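RabGAP/TBC protein (Chlamydomonas reinhardtii, PDB 4P17) is of unknown function but carries a flagellar RabGAP-family TBC domain and may bind or regulate Rab GTPases. Local coordinates at residues V12-L15 / Y16-I20; R248-D251 / S252-E256; R299-L302 / M303-F307. All coordinates share one frame; numbering follows the deposited sequence.

Contact 1: residues V12-L15 / Y16-I20; sequences VHDL and YGFPI
D14 and F18 are brought together by two different first torsions. In D14, CG sits between the backbone N and the carbonyl carbon (chi1 65°), which turns the acid toward the amides that follow it; in F18, CG stands anti to the carbonyl carbon (chi1 -66°), and the ring runs alongside the carboxylate, pointing the same way. F18 N donates to D14 OD1 at 2.9 Å, reaching it from above the carboxylate plane, and Y16 N adds a weak bond to the same oxygen. OD1 of D14 also lies at the edge of the F18 ring and in its plane, 3.6 Å from CD2, while carboxylate and ring planes stand 78° apart. The second oxygen, OD2, is held by S243 OG at the start of helix 243-256, so both ends of this buried carboxylate are engaged.

The carbonyl of D14 is shared as well. H13 ND1 bonds to D14 O at 2.7 Å, with the oxygen close to the plane of the imidazole, and G17 N approaches D14 O from the opposite face of the carbonyl plane at 3.0 Å. Further back, D14 N donates to F18 O at 2.8 Å in the carbonyl plane, and I20 N donates to V12 O at 2.8 Å. On the apolar side, I20 CD1 rests 3.8 Å from D14 CB, and L15 CD2 lies over one face of the Y16 ring, whose OH is bonded to R73.

G17 has a positive phi that would press any CB against the preceding carbonyl oxygen, which calls for glycine. With G17 N bonded to D14 O and D14 N to F18 O, the type I turn from D14 to G17 is the signature of a hairpin-like loop closed by a G1 beta bulge.

Contact 2: residues R248-D251 / S252-E256; sequences RTWD and SLFYE
This is a buried contact along a single helix, between W250 and F254 one turn apart, in the second half of helix 243-256, its centre about 8 Å from the centre of the chain. The two side chains lie side by side and point the same way. F254 CE2 touches W250 CB at 3.7 Å and comes within 4.0 Å of CE3 on the indole. The five-membered ring of W250 and the ring of F254 meet obliquely, their planes at 66°.

The F254 ring also packs against the carbonyl that its own amide binds. F254 N donates to W250 O at 2.9 Å, and because CG of F254 is anti to its own carbonyl carbon (chi1 -67°), the ring swings back along the helix until CD2 stands 3.1 Å from W250 O. The next bond toward the N-terminus, L253 N to T249 O, is 2.8 Å long.

In the all-helical TBC domain this helix is packed on several sides. L253 and F254 pack on helix 169-183, the F254 ring makes an edge-to-face contact with W77, and W250 NE1 is bonded to L236 O. D251 has three partners: OD1 accepts from W77 NE1, while OD2 takes a salt bridge from R73 and a bond from V68 N.

Toward the C-terminal end the bonding pattern changes. S252 O accepts from E256 N at 2.7 Å and from Y255 N at 3.1 Å, and the phenol of Y255 leads away from the preceding turn to lie against helix 57-65.

Contact 3: residues R299-L302 / M303-F307; sequences RDVL and MATAF
The carbonyl of V301 is the flat group to which T305 attaches, approached by two donors from opposite faces, each tilted about 30° from its plane. T305 N reaches V301 O from one side at 2.8 Å; T305 OG1 reaches the same oxygen from the other at 2.7 Å. The hydroxyl gets there because OG1 is anti to T305's own carbonyl carbon and beside its backbone N (chi1 -59°), which tips it back toward the preceding turn. There it also lies 3.7 Å from V301 CG1, and the two branched side chains cross obliquely. A valine in place of T305 would probably leave V301 O with the backbone amide but without its second donor.

Other bonds of the helix include A304 N to D300 O at 3.0 Å and A306 N to L302 O at 2.9 Å. The small A304 sets its CB 3.3 Å from D300 O. M303 is bent at both chi2 and chi3, and its CG passes 3.5 Å from R299 O, so the thioether chain begins against the previous turn; the base of this side chain packs on R248 of helix 243-256. L302 looks to different neighbours, V264 and M268 of helix 259-271.

The charged side chains of the first turn find partners on neighbouring helices. R299 NH2 forms a salt bridge with D34, and D300 is held at both carboxylate oxygens, OD1 by R248 and OD2 by N36 ND2. An aspartate in the first turn of a helix, facing an arginine, would be expected to stay ionised. The chemistry thus divides by position: charged side chains tie the N-terminal turn to its surroundings, whereas one hydroxyl folded back onto the helix backbone doubles the grip on a backbone oxygen farther along.

Helix 243-256 connects all three contacts. Contact 1 packs on its first residues, while contact 2 occupies its later turns. Contacts 1 and 2 do not touch, their nearest atoms being about 7 Å apart, yet R73 bridges them by bonding to Y16 and forming a salt bridge with D251. Contacts 1 and 3 are likewise separate, with centres 21 Å apart. Contacts 2 and 3, with centres 12 Å apart, meet directly: the salt bridge from R248 NH1 to D300 OD1 measures 2.9 Å, and F307 CZ packs 3.7 Å from S252 OG. R65 also reaches both, with a salt bridge to E256 and a cation-pi contact with F307. No ligand or active site is identified in them.

Contact 1: residues V12-L15 / Y16-I20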
loop_
_atom_site.group_PDB
_atom_site.type_symbol
_atom_site.label_atom_id
_atom_site.label_comp_id
_atom_site.label_asym_id
_atom_site.label_seq_id
_atom_site.Cartn_x
_atom_site.Cartn_y
_atom_site.Cartn_z
ATOM N N VAL A 12 19.566 6.408 -9.475
ATOM C CA VAL A 12 19.559 5.447 -8.374
ATOM C C VAL A 12 18.188 4.784 -8.272
ATOM O O VAL A 12 17.168 5.419 -8.549
ATOM C CB VAL A 12 19.912 6.131 -7.036
ATOM C CG1 VAL A 12 19.436 5.303 -5.829
ATOM C CG2 VAL A 12 21.399 6.385 -6.959
ATOM N N HIS A 13 18.156 3.521 -7.858
ATOM C CA HIS A 13 16.886 2.831 -7.707
ATOM C C HIS A 13 16.715 2.326 -6.272
ATOM O O HIS A 13 17.711 2.204 -5.501
ATOM C CB HIS A 13 16.794 1.667 -8.684
ATOM C CG HIS A 13 17.829 0.611 -8.446
ATOM N ND1 HIS A 13 17.659 -0.409 -7.531
ATOM C CD2 HIS A 13 19.051 0.425 -8.999
ATOM C CE1 HIS A 13 18.731 -1.181 -7.534
ATOM N NE2 HIS A 13 19.591 -0.697 -8.413
ATOM N N ASP A 14 15.474 2.019 -5.929
ATOM C CA ASP A 14 15.184 1.414 -4.633
ATOM C C ASP A 14 15.225 -0.117 -4.718
ATOM O O ASP A 14 15.611 -0.680 -5.736
ATOM C CB ASP A 14 13.835 1.920 -4.072
ATOM C CG ASP A 14 12.641 1.520 -4.881
ATOM O OD1 ASP A 14 12.701 0.555 -5.701
ATOM O OD2 ASP A 14 11.610 2.193 -4.644
ATOM N N LEU A 15 14.824 -0.776 -3.637
ATOM C CA LEU A 15 15.023 -2.213 -3.513
ATOM C C LEU A 15 14.264 -2.914 -4.598
ATOM O O LEU A 15 14.713 -3.902 -5.158
ATOM C CB LEU A 15 14.573 -2.711 -2.142
ATOM C CG LEU A 15 14.500 -4.231 -2.013
ATOM C CD1 LEU A 15 15.921 -4.786 -2.183
ATOM C CD2 LEU A 15 13.883 -4.633 -0.678
ATOM N N TYR A 16 13.111 -2.370 -4.908
ATOM C CA TYR A 16 12.197 -3.019 -5.839
ATOM C C TYR A 16 12.426 -2.585 -7.283
ATOM O O TYR A 16 11.673 -2.985 -8.182
ATOM C CB TYR A 16 10.782 -2.693 -5.388
ATOM C CG TYR A 16 10.417 -3.442 -4.149
ATOM C CD1 TYR A 16 10.209 -4.817 -4.178
ATOM C CD2 TYR A 16 10.320 -2.793 -2.936
ATOM C CE1 TYR A 16 9.878 -5.513 -3.029
ATOM C CE2 TYR A 16 9.991 -3.483 -1.791
ATOM C CZ TYR A 16 9.767 -4.823 -1.835
ATOM O OH TYR A 16 9.466 -5.466 -0.667
ATOM N N GLY A 17 13.470 -1.796 -7.504
ATOM C CA GLY A 17 13.859 -1.400 -8.848
ATOM C C GLY A 17 13.282 -0.098 -9.383
ATOM O O GLY A 17 13.461 0.205 -10.560
ATOM N N PHE A 18 12.573 0.661 -8.552
ATOM C CA PHE A 18 12.014 1.955 -8.994
ATOM C C PHE A 18 13.098 2.984 -8.907
ATOM O O PHE A 18 13.847 2.987 -7.926
ATOM C CB PHE A 18 10.837 2.398 -8.111
ATOM C CG PHE A 18 9.643 1.502 -8.212
ATOM C CD1 PHE A 18 8.686 1.704 -9.186
ATOM C CD2 PHE A 18 9.494 0.432 -7.347
ATOM C CE1 PHE A 18 7.602 0.861 -9.272
ATOM C CE2 PHE A 18 8.435 -0.406 -7.439
ATOM C CZ PHE A 18 7.479 -0.196 -8.393
ATOM N N PRO A 19 13.216 3.841 -9.929
ATOM C CA PRO A 19 14.166 4.948 -9.783
ATOM C C PRO A 19 13.710 5.892 -8.706
ATOM O O PRO A 19 12.505 6.141 -8.606
ATOM C CB PRO A 19 14.130 5.645 -11.148
ATOM C CG PRO A 19 13.568 4.686 -12.073
ATOM C CD PRO A 19 12.627 3.813 -11.279
ATOM N N ILE A 20 14.650 6.405 -7.910
ATOM C CA ILE A 20 14.356 7.461 -6.939
ATOM C C ILE A 20 15.512 8.463 -6.932
ATOM O O ILE A 20 16.597 8.173 -7.456
ATOM C CB ILE A 20 14.115 6.898 -5.500
ATOM C CG1 ILE A 20 15.199 5.900 -5.115
ATOM C CG2 ILE A 20 12.750 6.268 -5.404
ATOM C CD1 ILE A 20 15.156 5.460 -3.635
#

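Contact 2: residues R248-D251 / S252-E256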
loop_
_atom_site.group_PDB
_atom_site.type_symbol
_atom_site.label_atom_id
_atom_site.label_comp_id
_atom_site.label_asym_id
_atom_site.label_seq_id
_atom_site.Cartn_x
_atom_site.Cartn_y
_atom_site.Cartn_z
ATOM N N ARG A 248 5.823 -1.016 3.942
ATOM C CA ARG A 248 5.692 -1.048 5.389
ATOM C C ARG A 248 4.274 -0.725 5.832
ATOM O O ARG A 248 3.749 -1.312 6.805
ATOM C CB ARG A 248 6.663 -0.073 6.036
ATOM C CG ARG A 248 8.088 -0.560 6.040
ATOM C CD ARG A 248 8.323 -1.623 7.108
ATOM N NE ARG A 248 7.981 -1.152 8.447
ATOM C CZ ARG A 248 8.787 -0.394 9.194
ATOM N NH1 ARG A 248 9.998 -0.052 8.745
ATOM N NH2 ARG A 248 8.397 -0.004 10.395
ATOM N N THR A 249 3.621 0.188 5.133
ATOM C CA THR A 249 2.200 0.430 5.414
ATOM C C THR A 249 1.391 -0.850 5.126
ATOM O O THR A 249 0.463 -1.225 5.870
ATOM C CB THR A 249 1.598 1.621 4.618
ATOM O OG1 THR A 249 1.339 1.266 3.259
ATOM C CG2 THR A 249 2.492 2.860 4.663
ATOM N N TRP A 250 1.774 -1.536 4.068
ATOM C CA TRP A 250 1.061 -2.745 3.659
ATOM C C TRP A 250 1.293 -3.892 4.635
ATOM O O TRP A 250 0.358 -4.679 4.936
ATOM C CB TRP A 250 1.499 -3.140 2.247
ATOM C CG TRP A 250 0.919 -2.251 1.135
ATOM C CD1 TRP A 250 0.280 -1.010 1.282
ATOM C CD2 TRP A 250 0.913 -2.540 -0.271
ATOM N NE1 TRP A 250 -0.117 -0.551 0.036
ATOM C CE2 TRP A 250 0.274 -1.460 -0.926
ATOM C CE3 TRP A 250 1.380 -3.623 -1.044
ATOM C CZ2 TRP A 250 0.096 -1.422 -2.327
ATOM C CZ3 TRP A 250 1.202 -3.572 -2.448
ATOM C CH2 TRP A 250 0.559 -2.484 -3.059
ATOM N N ASP A 251 2.518 -3.998 5.148
ATOM C CA ASP A 251 2.810 -4.968 6.230
ATOM C C ASP A 251 1.728 -4.905 7.301
ATOM O O ASP A 251 1.105 -5.888 7.643
ATOM C CB ASP A 251 4.160 -4.726 6.912
ATOM C CG ASP A 251 5.366 -5.015 6.004
ATOM O OD1 ASP A 251 5.190 -5.721 5.005
ATOM O OD2 ASP A 251 6.495 -4.545 6.322
ATOM N N SER A 252 1.511 -3.723 7.850
ATOM C CA SER A 252 0.512 -3.593 8.910
ATOM C C SER A 252 -0.937 -3.613 8.408
ATOM O O SER A 252 -1.825 -4.083 9.121
ATOM C CB SER A 252 0.784 -2.335 9.711
ATOM O OG SER A 252 1.955 -2.565 10.512
ATOM N N LEU A 253 -1.185 -3.116 7.202
ATOM C CA LEU A 253 -2.528 -3.167 6.627
ATOM C C LEU A 253 -3.036 -4.602 6.515
ATOM O O LEU A 253 -4.209 -4.901 6.798
ATOM C CB LEU A 253 -2.558 -2.524 5.233
ATOM C CG LEU A 253 -3.877 -2.618 4.449
ATOM C CD1 LEU A 253 -5.002 -1.871 5.184
ATOM C CD2 LEU A 253 -3.738 -2.112 3.015
ATOM N N PHE A 254 -2.158 -5.478 6.050
ATOM C CA PHE A 254 -2.520 -6.878 5.810
ATOM C C PHE A 254 -2.609 -7.678 7.104
ATOM O O PHE A 254 -3.007 -8.828 7.071
ATOM C CB PHE A 254 -1.502 -7.566 4.856
ATOM C CG PHE A 254 -1.533 -7.020 3.434
ATOM C CD1 PHE A 254 -2.740 -6.739 2.811
ATOM C CD2 PHE A 254 -0.371 -6.770 2.737
ATOM C CE1 PHE A 254 -2.773 -6.220 1.528
ATOM C CE2 PHE A 254 -0.416 -6.238 1.464
ATOM C CZ PHE A 254 -1.612 -5.970 0.870
ATOM N N TYR A 255 -2.262 -7.069 8.234
ATOM C CA TYR A 255 -2.393 -7.737 9.539
ATOM C C TYR A 255 -3.412 -7.072 10.472
ATOM O O TYR A 255 -4.223 -7.747 11.109
ATOM C CB TYR A 255 -1.037 -7.785 10.226
ATOM C CG TYR A 255 -1.102 -8.543 11.518
ATOM C CD1 TYR A 255 -1.022 -9.924 11.531
ATOM C CD2 TYR A 255 -1.226 -7.879 12.718
ATOM C CE1 TYR A 255 -1.084 -10.625 12.713
ATOM C CE2 TYR A 255 -1.290 -8.576 13.907
ATOM C CZ TYR A 255 -1.208 -9.936 13.890
ATOM O OH TYR A 255 -1.265 -10.599 15.079
ATOM N N GLU A 256 -3.378 -5.745 10.547
ATOM C CA GLU A 256 -4.223 -5.013 11.483
ATOM C C GLU A 256 -5.509 -4.498 10.849
ATOM O O GLU A 256 -6.461 -4.206 11.557
ATOM C CB GLU A 256 -3.450 -3.821 12.061
ATOM C CG GLU A 256 -2.210 -4.205 12.814
ATOM C CD GLU A 256 -1.632 -3.065 13.589
ATOM O OE1 GLU A 256 -2.397 -2.268 14.184
ATOM O OE2 GLU A 256 -0.403 -2.975 13.608
#

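Contact 3: residues R299-L302 / M303-F307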
loop_
_atom_site.group_PDB
_atom_site.type_symbol
_atom_site.label_atom_id
_atom_site.label_comp_id
_atom_site.label_asym_id
_atom_site.label_seq_id
_atom_site.Cartn_x
_atom_site.Cartn_y
_atom_site.Cartn_z
ATOM N N ARG A 299 10.951 5.216 6.294
ATOM C CA ARG A 299 9.820 4.344 6.564
ATOM C C ARG A 299 9.727 3.916 8.045
ATOM O O ARG A 299 8.646 3.672 8.566
ATOM C CB ARG A 299 9.873 3.111 5.641
ATOM C CG ARG A 299 11.123 2.278 5.714
ATOM C CD ARG A 299 11.182 1.326 4.562
ATOM N NE ARG A 299 12.274 0.367 4.713
ATOM C CZ ARG A 299 13.480 0.525 4.193
ATOM N NH1 ARG A 299 13.784 1.610 3.490
ATOM N NH2 ARG A 299 14.386 -0.413 4.372
ATOM N N ASP A 300 10.859 3.898 8.742
ATOM C CA ASP A 300 10.846 3.580 10.153
ATOM C C ASP A 300 10.100 4.661 10.937
ATOM O O ASP A 300 9.226 4.377 11.777
ATOM C CB ASP A 300 12.265 3.453 10.722
ATOM C CG ASP A 300 12.975 2.163 10.350
ATOM O OD1 ASP A 300 12.327 1.157 9.968
ATOM O OD2 ASP A 300 14.216 2.152 10.521
ATOM N N VAL A 301 10.449 5.911 10.661
ATOM C CA VAL A 301 9.829 7.024 11.362
ATOM C C VAL A 301 8.362 7.153 10.973
ATOM O O VAL A 301 7.516 7.502 11.822
ATOM C CB VAL A 301 10.581 8.308 11.075
ATOM C CG1 VAL A 301 9.835 9.524 11.630
ATOM C CG2 VAL A 301 11.986 8.181 11.645
ATOM N N LEU A 302 8.034 6.881 9.718
ATOM C CA LEU A 302 6.618 6.942 9.336
ATOM C C LEU A 302 5.795 5.984 10.186
ATOM O O LEU A 302 4.717 6.343 10.682
ATOM C CB LEU A 302 6.400 6.611 7.850
ATOM C CG LEU A 302 4.917 6.721 7.429
ATOM C CD1 LEU A 302 4.353 8.141 7.627
ATOM C CD2 LEU A 302 4.763 6.297 5.964
ATOM N N MET A 303 6.220 4.735 10.299
ATOM C CA MET A 303 5.359 3.772 10.988
ATOM C C MET A 303 5.383 4.026 12.502
ATOM O O MET A 303 4.369 3.923 13.191
ATOM C CB MET A 303 5.778 2.351 10.689
ATOM C CG MET A 303 5.684 1.992 9.214
ATOM S SD MET A 303 4.111 2.464 8.470
ATOM C CE MET A 303 2.890 1.376 9.225
ATOM N N ALA A 304 6.556 4.333 13.034
ATOM C CA ALA A 304 6.639 4.611 14.448
ATOM C C ALA A 304 5.754 5.829 14.789
ATOM O O ALA A 304 5.079 5.880 15.839
ATOM C CB ALA A 304 8.069 4.849 14.840
ATOM N N THR A 305 5.719 6.801 13.889
ATOM C CA THR A 305 4.882 7.971 14.142
ATOM C C THR A 305 3.404 7.567 14.054
ATOM O O THR A 305 2.605 7.972 14.890
ATOM C CB THR A 305 5.199 9.136 13.185
ATOM O OG1 THR A 305 6.578 9.506 13.342
ATOM C CG2 THR A 305 4.320 10.342 13.484
ATOM N N ALA A 306 3.048 6.730 13.083
ATOM C CA ALA A 306 1.663 6.274 12.949
ATOM C C ALA A 306 1.128 5.597 14.198
ATOM O O ALA A 306 -0.083 5.676 14.493
ATOM C CB ALA A 306 1.539 5.317 11.756
ATOM N N PHE A 307 2.009 4.943 14.950
ATOM C CA PHE A 307 1.557 4.193 16.125
ATOM C C PHE A 307 1.883 4.858 17.451
ATOM O O PHE A 307 1.687 4.216 18.499
ATOM C CB PHE A 307 2.167 2.784 16.162
ATOM C CG PHE A 307 1.918 1.979 14.913
ATOM C CD1 PHE A 307 0.626 1.565 14.586
ATOM C CD2 PHE A 307 2.973 1.611 14.095
ATOM C CE1 PHE A 307 0.387 0.834 13.449
ATOM C CE2 PHE A 307 2.756 0.867 12.955
ATOM C CZ PHE A 307 1.446 0.487 12.619
#